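Local coordinates for DUF5638 domain-containing protein (Legionella pneumophila subsp. pneumophila, PDB 5L1A) that is of unknown function, its all-helical DUF5638 region belonging to a longer Legionella protein that is probably anchored in a membrane, at residues Leu11-Leu15 and Val63-Glu67; Asp19-Asn23 and Leu39-Lys43; Phe69-Val73 and Ile103-Phe107. All blocks are in the same frame, centred on the assembly; numbering follows the deposited sequence.

Starting at the N terminus, helix 8-25 supplies one side of two contacts, and the chain then returns to it twice. Contact 2 closes the shorter loop, where helix 33-51 folds back antiparallel on residues 19-23. Contact 1 closes the longer one, bringing helix 56-77 alongside residues 11-15, so that contact 2 is nested within it. Contact 3 follows in series: helix 56-77 continues past residues 63-67 into 69-73, which pack against residues 103-107 of the last helix. Contacts 1 and 2 touch through Y66, whose hydroxyl reaches D19; contacts 2 and 3 meet where I42 packs on F69. Together they tie four helices around one core.

Contact 1 of 3, residues Leu11-Leu15 and Val63-Glu67; sequences LEKRL and VEEYE. With I3C (5-amino-2,4,6-triiodobenzene-1,3-dicarboxylic acid), chain B; I3C (5-amino-2,4,6-triiodobenzene-1,3-dicarboxylic acid), chain E.
The carboxylate oxygen OE2 of E67 takes a hydrogen bond from NH1 of R14 at 2.9 Å, part of a salt bridge between helices 8-25 and 56-77. The bond is bent, 132° at the hydrogen, and although OE2 offers its syn lone pair, it lies 33° out of the guanidinium plane. R14 gets there by a bend at chi3, which turns the guanidinium over V63: CG1 of the valine sits above the centre of one face. Segments 11-15 and 63-67 run nearly parallel, 21° apart, within an all-helical bundle whose intervening helix 33-51 makes this direction possible. Deeper in, CG2 of V63 lies 4.2 Å from CB of L11 and 4.3 Å from CG of L15. L15 also places CD2 at the edge of the Y66 ring, in its plane, 3.5 Å from CD2 of the tyrosine. The hydroxyl of Y66 is probably hydrogen-bonded to D19, one helical turn beyond L15, and its ring stacks on Y46. On another side of helix 56-77, OE1 of E65 accepts a 3.1 Å hydrogen bond from N13 of one triiodinated ligand, while its CG lies 3.4 Å from O11 of a second.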
loop_
_atom_site.group_PDB
_atom_site.type_symbol
_atom_site.label_atom_id
_atom_site.label_comp_id
_atom_site.label_asym_id
_atom_site.label_seq_id
_atom_site.Cartn_x
_atom_site.Cartn_y
_atom_site.Cartn_z
ATOM N N LEU A 11 7.315 -8.033 -11.380
ATOM C CA LEU A 11 6.985 -7.132 -10.283
ATOM C C LEU A 11 5.491 -6.840 -10.233
ATOM O O LEU A 11 4.940 -6.615 -9.148
ATOM C CB LEU A 11 7.777 -5.833 -10.420
ATOM C CG LEU A 11 9.150 -5.753 -9.750
ATOM C CD1 LEU A 11 9.972 -7.011 -9.980
ATOM C CD2 LEU A 11 9.896 -4.529 -10.255
ATOM N N GLU A 12 4.825 -6.837 -11.389
ATOM C CA GLU A 12 3.387 -6.604 -11.421
ATOM C C GLU A 12 2.619 -7.714 -10.712
ATOM O O GLU A 12 1.611 -7.444 -10.053
ATOM C CB GLU A 12 2.917 -6.467 -12.867
ATOM C CG GLU A 12 1.420 -6.245 -13.028
ATOM C CD GLU A 12 0.968 -4.896 -12.505
ATOM O OE1 GLU A 12 1.766 -3.937 -12.561
ATOM O OE2 GLU A 12 -0.184 -4.797 -12.035
ATOM N N LYS A 13 3.086 -8.961 -10.826
ATOM C CA LYS A 13 2.414 -10.069 -10.156
ATOM C C LYS A 13 2.394 -9.881 -8.645
ATOM O O LYS A 13 1.470 -10.354 -7.974
ATOM C CB LYS A 13 3.088 -11.393 -10.525
ATOM C CG LYS A 13 2.946 -11.777 -11.996
ATOM C CD LYS A 13 3.578 -13.135 -12.284
ATOM C CE LYS A 13 3.270 -13.613 -13.700
ATOM N NZ LYS A 13 3.889 -12.750 -14.749
ATOM N N ARG A 14 3.392 -9.191 -8.091
ATOM C CA ARG A 14 3.385 -8.922 -6.658
ATOM C C ARG A 14 2.519 -7.720 -6.307
ATOM O O ARG A 14 2.003 -7.646 -5.187
ATOM C CB ARG A 14 4.810 -8.716 -6.152
ATOM C CG ARG A 14 5.616 -10.000 -6.086
ATOM C CD ARG A 14 6.740 -9.882 -5.078
ATOM N NE ARG A 14 7.941 -9.298 -5.659
ATOM C CZ ARG A 14 8.869 -8.652 -4.963
ATOM N NH1 ARG A 14 8.730 -8.485 -3.657
ATOM N NH2 ARG A 14 9.931 -8.165 -5.580
ATOM N N LEU A 15 2.355 -6.775 -7.236
ATOM C CA LEU A 15 1.385 -5.703 -7.032
ATOM C C LEU A 15 -0.019 -6.264 -6.861
ATOM O O LEU A 15 -0.786 -5.796 -6.010
ATOM C CB LEU A 15 1.412 -4.725 -8.206
ATOM C CG LEU A 15 2.207 -3.423 -8.125
ATOM C CD1 LEU A 15 1.758 -2.505 -9.245
ATOM C CD2 LEU A 15 2.031 -2.742 -6.784
ATOM N N VAL A 63 7.095 -1.782 -4.920
ATOM C CA VAL A 63 6.470 -3.067 -4.618
ATOM C C VAL A 63 6.777 -3.486 -3.184
ATOM O O VAL A 63 5.897 -3.967 -2.461
ATOM C CB VAL A 63 6.922 -4.132 -5.637
ATOM C CG1 VAL A 63 6.568 -5.529 -5.147
ATOM C CG2 VAL A 63 6.285 -3.870 -6.993
ATOM N N GLU A 64 8.024 -3.300 -2.747
ATOM C CA GLU A 64 8.370 -3.585 -1.359
ATOM C C GLU A 64 7.619 -2.670 -0.398
ATOM O O GLU A 64 7.201 -3.103 0.681
ATOM C CB GLU A 64 9.880 -3.452 -1.155
ATOM C CG GLU A 64 10.684 -4.552 -1.817
ATOM C CD GLU A 64 12.177 -4.286 -1.788
ATOM O OE1 GLU A 64 12.584 -3.172 -1.395
ATOM O OE2 GLU A 64 12.947 -5.195 -2.163
ATOM N N GLU A 65 7.440 -1.401 -0.772
ATOM C CA GLU A 65 6.736 -0.470 0.104
ATOM C C GLU A 65 5.271 -0.860 0.252
ATOM O O GLU A 65 4.706 -0.767 1.347
ATOM C CB GLU A 65 6.863 0.955 -0.431
ATOM C CG GLU A 65 6.238 2.011 0.462
ATOM C CD GLU A 65 5.919 3.288 -0.288
ATOM O OE1 GLU A 65 5.880 3.243 -1.534
ATOM O OE2 GLU A 65 5.706 4.333 0.366
ATOM N N TYR A 66 4.645 -1.296 -0.841
ATOM C CA TYR A 66 3.270 -1.781 -0.780
ATOM C C TYR A 66 3.171 -3.039 0.078
ATOM O O TYR A 66 2.201 -3.218 0.827
ATOM C CB TYR A 66 2.769 -2.052 -2.200
ATOM C CG TYR A 66 1.270 -2.106 -2.373
ATOM C CD1 TYR A 66 0.406 -1.838 -1.318
ATOM C CD2 TYR A 66 0.717 -2.434 -3.603
ATOM C CE1 TYR A 66 -0.971 -1.893 -1.491
ATOM C CE2 TYR A 66 -0.649 -2.491 -3.787
ATOM C CZ TYR A 66 -1.489 -2.223 -2.730
ATOM O OH TYR A 66 -2.851 -2.285 -2.922
ATOM N N GLU A 67 4.171 -3.915 -0.010
ATOM C CA GLU A 67 4.143 -5.153 0.765
ATOM C C GLU A 67 4.276 -4.884 2.258
ATOM O O GLU A 67 3.582 -5.509 3.070
ATOM C CB GLU A 67 5.250 -6.089 0.286
ATOM C CG GLU A 67 4.969 -6.695 -1.065
ATOM C CD GLU A 67 6.215 -7.208 -1.742
ATOM O OE1 GLU A 67 7.328 -6.849 -1.307
ATOM O OE2 GLU A 67 6.080 -7.974 -2.714
HETATM I I3 I3C B . 14.982 1.414 3.850
HETATM I I2 I3C B . 9.491 0.730 6.513
HETATM I I1 I3C B . 9.878 3.292 0.950
HETATM O O8 I3C B . 13.358 1.917 0.552
HETATM O O9 I3C B . 13.500 3.910 1.453
HETATM C C10 I3C B . 8.497 2.152 3.700
HETATM N N13 I3C B . 12.690 0.624 6.041
HETATM C C1 I3C B . 12.274 2.263 2.625
HETATM C C6 I3C B . 12.916 1.646 3.808
HETATM C C5 I3C B . 12.106 1.191 4.958
HETATM C C4 I3C B . 10.643 1.364 4.908
HETATM C C3 I3C B . 9.984 1.978 3.738
HETATM C C2 I3C B . 10.806 2.425 2.599
HETATM C C7 I3C B . 13.100 2.726 1.468
HETATM O O11 I3C B . 7.791 1.195 3.320
HETATM O O12 I3C B . 8.008 3.251 4.051
HETATM I I3 I3C E . 8.708 4.214 -2.555
HETATM I I2 I3C E . 4.410 8.103 -4.967
HETATM I I1 I3C E . 10.041 10.120 -3.579
HETATM O O8 I3C E . 11.372 6.731 -3.461
HETATM O O9 I3C E . 10.658 7.095 -1.428
HETATM C C10 I3C E . 6.873 10.159 -4.646
HETATM N N13 I3C E . 5.811 5.313 -3.799
HETATM C C1 I3C E . 9.064 7.215 -3.183
HETATM C C6 I3C E . 8.089 6.095 -3.230
HETATM C C5 I3C E . 6.709 6.328 -3.751
HETATM C C4 I3C E . 6.318 7.687 -4.221
HETATM C C3 I3C E . 7.295 8.799 -4.173
HETATM C C2 I3C E . 8.662 8.562 -3.652
HETATM C C7 I3C E . 10.453 6.997 -2.658
HETATM O O11 I3C E . 6.283 10.912 -3.841
HETATM O O12 I3C E . 7.113 10.504 -5.823
#

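Contact 2 of 3, residues Asp19-Asn23 and Leu39-Lys43; sequences DTQLN and LNQIK
L22 and K43 meet along their aliphatic parts, with CD1 of L22 3.7 Å from CG of K43, the two side chains lying alongside and pointing opposite ways. The same methyl is the hub of the tightly packed part of this contact: it also lies 3.7 Å from CD1 of L39 and 4.0 Å from CG2 of I42. L39 comes alongside L22 in the opposite sense, so that its CD1 is near both leucine methyls. I42 sends only CG2 to this hub, and the rest of its side chain leads on toward helix 97-110. Here segments 19-23 and 39-43, of helices 8-25 and 33-51, run antiparallel, 164° between their directions, and join the first two helices of the all-helical fold across a short connection; I70 of helix 56-77 covers L22 from a further direction.

The outer side is built differently. K43 runs past D19, its CD 3.5 Å from OD1 of the aspartate, and then bends at chi3 so that its amino group finishes beside N23 on the exposed side. NZ donates to OD1 of N23 at 3.0 Å; the ammonium approaches at 114° to the amide C=O, tilted 17° from its plane. Thus one lysine spans both regimes, with its stem in the apolar layer and its charge at the exposed side.

D19 does not pair directly with that charge: its OD1 stands 4.9 Å from NZ of K43, while its two oxygens are engaged by the side-chain amide of N47 and, probably, the hydroxyl of Y66. The chemistry therefore implies a division of labour, in which neutral amide and hydroxyl groups fix the polar ends and the lysine charge may stabilise the nearby carboxylate through space.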
loop_
_atom_site.group_PDB
_atom_site.type_symbol
_atom_site.label_atom_id
_atom_site.label_comp_id
_atom_site.label_asym_id
_atom_site.label_seq_id
_atom_site.Cartn_x
_atom_site.Cartn_y
_atom_site.Cartn_z
ATOM N N ASP A 19 -2.988 -6.124 -3.864
ATOM C CA ASP A 19 -4.362 -5.680 -4.098
ATOM C C ASP A 19 -5.367 -6.756 -3.702
ATOM O O ASP A 19 -6.430 -6.450 -3.150
ATOM C CB ASP A 19 -4.554 -5.296 -5.567
ATOM C CG ASP A 19 -3.816 -4.024 -5.947
ATOM O OD1 ASP A 19 -3.497 -3.217 -5.050
ATOM O OD2 ASP A 19 -3.562 -3.827 -7.153
ATOM N N THR A 20 -5.053 -8.020 -3.993
ATOM C CA THR A 20 -5.935 -9.117 -3.608
ATOM C C THR A 20 -5.947 -9.306 -2.099
ATOM O O THR A 20 -7.002 -9.563 -1.507
ATOM C CB THR A 20 -5.494 -10.408 -4.300
ATOM O OG1 THR A 20 -5.487 -10.206 -5.716
ATOM C CG2 THR A 20 -6.428 -11.562 -3.955
ATOM N N GLN A 21 -4.779 -9.193 -1.461
ATOM C CA GLN A 21 -4.707 -9.338 -0.013
ATOM C C GLN A 21 -5.511 -8.256 0.700
ATOM O O GLN A 21 -6.111 -8.524 1.747
ATOM C CB GLN A 21 -3.251 -9.305 0.444
ATOM C CG GLN A 21 -3.065 -9.565 1.921
ATOM C CD GLN A 21 -3.551 -10.936 2.326
ATOM O OE1 GLN A 21 -2.891 -11.940 2.067
ATOM N NE2 GLN A 21 -4.719 -10.989 2.955
ATOM N N LEU A 22 -5.541 -7.041 0.150
ATOM C CA LEU A 22 -6.355 -5.988 0.741
ATOM C C LEU A 22 -7.836 -6.327 0.651
ATOM O O LEU A 22 -8.575 -6.154 1.627
ATOM C CB LEU A 22 -6.067 -4.650 0.061
ATOM C CG LEU A 22 -5.130 -3.684 0.789
ATOM C CD1 LEU A 22 -5.008 -2.375 0.025
ATOM C CD2 LEU A 22 -5.591 -3.435 2.221
ATOM N N ASN A 23 -8.287 -6.812 -0.509
ATOM C CA ASN A 23 -9.689 -7.193 -0.653
ATOM C C ASN A 23 -10.063 -8.297 0.328
ATOM O O ASN A 23 -11.132 -8.250 0.947
ATOM C CB ASN A 23 -9.980 -7.640 -2.087
ATOM C CG ASN A 23 -9.768 -6.536 -3.101
ATOM O OD1 ASN A 23 -9.635 -5.365 -2.745
ATOM N ND2 ASN A 23 -9.742 -6.904 -4.376
ATOM N N LEU A 39 -10.091 2.832 0.692
ATOM C CA LEU A 39 -9.422 1.628 0.213
ATOM C C LEU A 39 -8.973 1.789 -1.236
ATOM O O LEU A 39 -7.837 1.447 -1.583
ATOM C CB LEU A 39 -10.352 0.423 0.359
ATOM C CG LEU A 39 -9.830 -0.900 -0.201
ATOM C CD1 LEU A 39 -8.572 -1.327 0.534
ATOM C CD2 LEU A 39 -10.897 -1.974 -0.115
ATOM N N ASN A 40 -9.855 2.309 -2.095
ATOM C CA ASN A 40 -9.491 2.531 -3.490
ATOM C C ASN A 40 -8.413 3.595 -3.628
ATOM O O ASN A 40 -7.592 3.524 -4.547
ATOM C CB ASN A 40 -10.722 2.929 -4.306
ATOM C CG ASN A 40 -11.605 1.748 -4.640
ATOM O OD1 ASN A 40 -11.381 1.056 -5.632
ATOM N ND2 ASN A 40 -12.618 1.514 -3.815
ATOM N N GLN A 41 -8.410 4.590 -2.742
ATOM C CA GLN A 41 -7.362 5.604 -2.769
ATOM C C GLN A 41 -6.001 4.991 -2.465
ATOM O O GLN A 41 -5.000 5.324 -3.113
ATOM C CB GLN A 41 -7.702 6.713 -1.772
ATOM C CG GLN A 41 -6.764 7.908 -1.763
ATOM C CD GLN A 41 -7.231 8.997 -0.807
ATOM O OE1 GLN A 41 -7.598 8.722 0.338
ATOM N NE2 GLN A 41 -7.232 10.236 -1.278
ATOM N N ILE A 42 -5.949 4.081 -1.491
ATOM C CA ILE A 42 -4.698 3.416 -1.147
ATOM C C ILE A 42 -4.183 2.602 -2.326
ATOM O O ILE A 42 -3.001 2.676 -2.684
ATOM C CB ILE A 42 -4.887 2.534 0.102
ATOM C CG1 ILE A 42 -4.892 3.394 1.368
ATOM C CG2 ILE A 42 -3.803 1.476 0.173
ATOM C CD1 ILE A 42 -3.595 4.150 1.595
ATOM N N LYS A 43 -5.058 1.809 -2.946
ATOM C CA LYS A 43 -4.611 0.967 -4.048
ATOM C C LYS A 43 -4.215 1.798 -5.258
ATOM O O LYS A 43 -3.265 1.449 -5.964
ATOM C CB LYS A 43 -5.696 -0.047 -4.411
ATOM C CG LYS A 43 -6.084 -0.929 -3.240
ATOM C CD LYS A 43 -6.566 -2.293 -3.686
ATOM C CE LYS A 43 -7.885 -2.210 -4.410
ATOM N NZ LYS A 43 -8.343 -3.566 -4.812
#

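Contact 3 of 3, residues Phe69-Val73 and Ile103-Phe107; sequences FISLV and IANFF
Helix segments 69-73 and 103-107 run in broadly the same direction, 29° apart, with axes 11.3 Å from each other, a spacing filled by large side chains. Three phenylalanines form an aromatic cluster between them. F69, with CG anti to its backbone nitrogen (chi1 168°), extends its ring across the gap to both partners. Its CZ comes 3.6 Å from CD2 of F106, the two planes inclined by 40° in a pairing that is neither a stack nor edge-to-face. Against F107 the F69 ring lies closer to parallel, but the rings are slid apart, their centroids separated by 5.6 Å, and overlap little. V73 wedges in beside all three: its CG2 lies over one face of F69, offset toward the rim, and at the edges of F106, 4.0 Å from CE2, and of F107. CB of L72 packs 3.6 Å from CZ of F107, and CG2 of I103 approaches CE1 of F69 at the other end of the cluster. The contact is wholly apolar and buried. Among its neighbours, helix 33-51 covers one flank, I42 touching F69 and F106, while helix 83-90 lies against L72, I103 and F107, and F25 of helix 8-25 reaches V73.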
loop_
_atom_site.group_PDB
_atom_site.type_symbol
_atom_site.label_atom_id
_atom_site.label_comp_id
_atom_site.label_asym_id
_atom_site.label_seq_id
_atom_site.Cartn_x
_atom_site.Cartn_y
_atom_site.Cartn_z
ATOM N N PHE A 69 3.345 -2.147 3.709
ATOM C CA PHE A 69 2.062 -1.564 4.091
ATOM C C PHE A 69 1.020 -2.646 4.345
ATOM O O PHE A 69 0.239 -2.552 5.298
ATOM C CB PHE A 69 1.581 -0.594 3.009
ATOM C CG PHE A 69 0.147 -0.164 3.169
ATOM C CD1 PHE A 69 -0.193 0.861 4.037
ATOM C CD2 PHE A 69 -0.863 -0.778 2.439
ATOM C CE1 PHE A 69 -1.516 1.261 4.182
ATOM C CE2 PHE A 69 -2.184 -0.383 2.581
ATOM C CZ PHE A 69 -2.509 0.640 3.450
ATOM N N ILE A 70 0.993 -3.680 3.501
ATOM C CA ILE A 70 0.044 -4.775 3.685
ATOM C C ILE A 70 0.285 -5.470 5.020
ATOM O O ILE A 70 -0.661 -5.793 5.748
ATOM C CB ILE A 70 0.132 -5.762 2.507
ATOM C CG1 ILE A 70 -0.380 -5.103 1.229
ATOM C CG2 ILE A 70 -0.647 -7.031 2.802
ATOM C CD1 ILE A 70 -1.774 -4.561 1.360
ATOM N N SER A 71 1.555 -5.706 5.363
ATOM C CA SER A 71 1.874 -6.326 6.646
ATOM C C SER A 71 1.380 -5.478 7.809
ATOM O O SER A 71 0.873 -6.011 8.803
ATOM C CB SER A 71 3.379 -6.559 6.762
ATOM O OG SER A 71 3.809 -7.542 5.841
ATOM N N LEU A 72 1.515 -4.155 7.703
ATOM C CA LEU A 72 1.064 -3.279 8.779
ATOM C C LEU A 72 -0.454 -3.294 8.909
ATOM O O LEU A 72 -0.985 -3.275 10.025
ATOM C CB LEU A 72 1.575 -1.858 8.545
ATOM C CG LEU A 72 3.095 -1.697 8.586
ATOM C CD1 LEU A 72 3.494 -0.260 8.304
ATOM C CD2 LEU A 72 3.645 -2.157 9.929
ATOM N N VAL A 73 -1.169 -3.335 7.782
ATOM C CA VAL A 73 -2.629 -3.400 7.830
ATOM C C VAL A 73 -3.085 -4.646 8.577
ATOM O O VAL A 73 -3.993 -4.587 9.414
ATOM C CB VAL A 73 -3.223 -3.350 6.410
ATOM C CG1 VAL A 73 -4.735 -3.508 6.472
ATOM C CG2 VAL A 73 -2.855 -2.050 5.725
ATOM N N ILE A 103 -2.303 7.306 4.531
ATOM C CA ILE A 103 -1.833 6.061 5.128
ATOM C C ILE A 103 -2.113 6.038 6.625
ATOM O O ILE A 103 -2.510 5.005 7.177
ATOM C CB ILE A 103 -0.337 5.855 4.825
ATOM C CG1 ILE A 103 -0.130 5.553 3.340
ATOM C CG2 ILE A 103 0.228 4.733 5.673
ATOM C CD1 ILE A 103 1.327 5.514 2.923
ATOM N N ALA A 104 -1.916 7.167 7.306
ATOM C CA ALA A 104 -2.241 7.229 8.727
ATOM C C ALA A 104 -3.739 7.088 8.956
ATOM O O ALA A 104 -4.168 6.398 9.888
ATOM C CB ALA A 104 -1.730 8.536 9.331
ATOM N N ASN A 105 -4.551 7.733 8.116
ATOM C CA ASN A 105 -5.999 7.601 8.244
ATOM C C ASN A 105 -6.445 6.163 8.011
ATOM O O ASN A 105 -7.337 5.664 8.706
ATOM C CB ASN A 105 -6.702 8.549 7.271
ATOM C CG ASN A 105 -8.209 8.350 7.249
ATOM O OD1 ASN A 105 -8.732 7.557 6.464
ATOM N ND2 ASN A 105 -8.916 9.076 8.109
ATOM N N PHE A 106 -5.832 5.473 7.045
ATOM C CA PHE A 106 -6.241 4.098 6.776
ATOM C C PHE A 106 -5.880 3.167 7.930
ATOM O O PHE A 106 -6.626 2.224 8.216
ATOM C CB PHE A 106 -5.625 3.598 5.469
ATOM C CG PHE A 106 -6.233 2.312 4.963
ATOM C CD1 PHE A 106 -7.435 2.323 4.268
ATOM C CD2 PHE A 106 -5.602 1.096 5.182
ATOM C CE1 PHE A 106 -7.997 1.146 3.802
ATOM C CE2 PHE A 106 -6.156 -0.089 4.720
ATOM C CZ PHE A 106 -7.356 -0.064 4.029
ATOM N N PHE A 107 -4.762 3.420 8.613
ATOM C CA PHE A 107 -4.421 2.614 9.782
ATOM C C PHE A 107 -5.435 2.798 10.901
ATOM O O PHE A 107 -5.877 1.819 11.514
ATOM C CB PHE A 107 -3.018 2.962 10.276
ATOM C CG PHE A 107 -1.931 2.409 9.419
ATOM C CD1 PHE A 107 -2.115 1.216 8.744
ATOM C CD2 PHE A 107 -0.730 3.079 9.277
ATOM C CE1 PHE A 107 -1.118 0.695 7.944
ATOM C CE2 PHE A 107 0.275 2.564 8.480
ATOM C CZ PHE A 107 0.082 1.369 7.812
#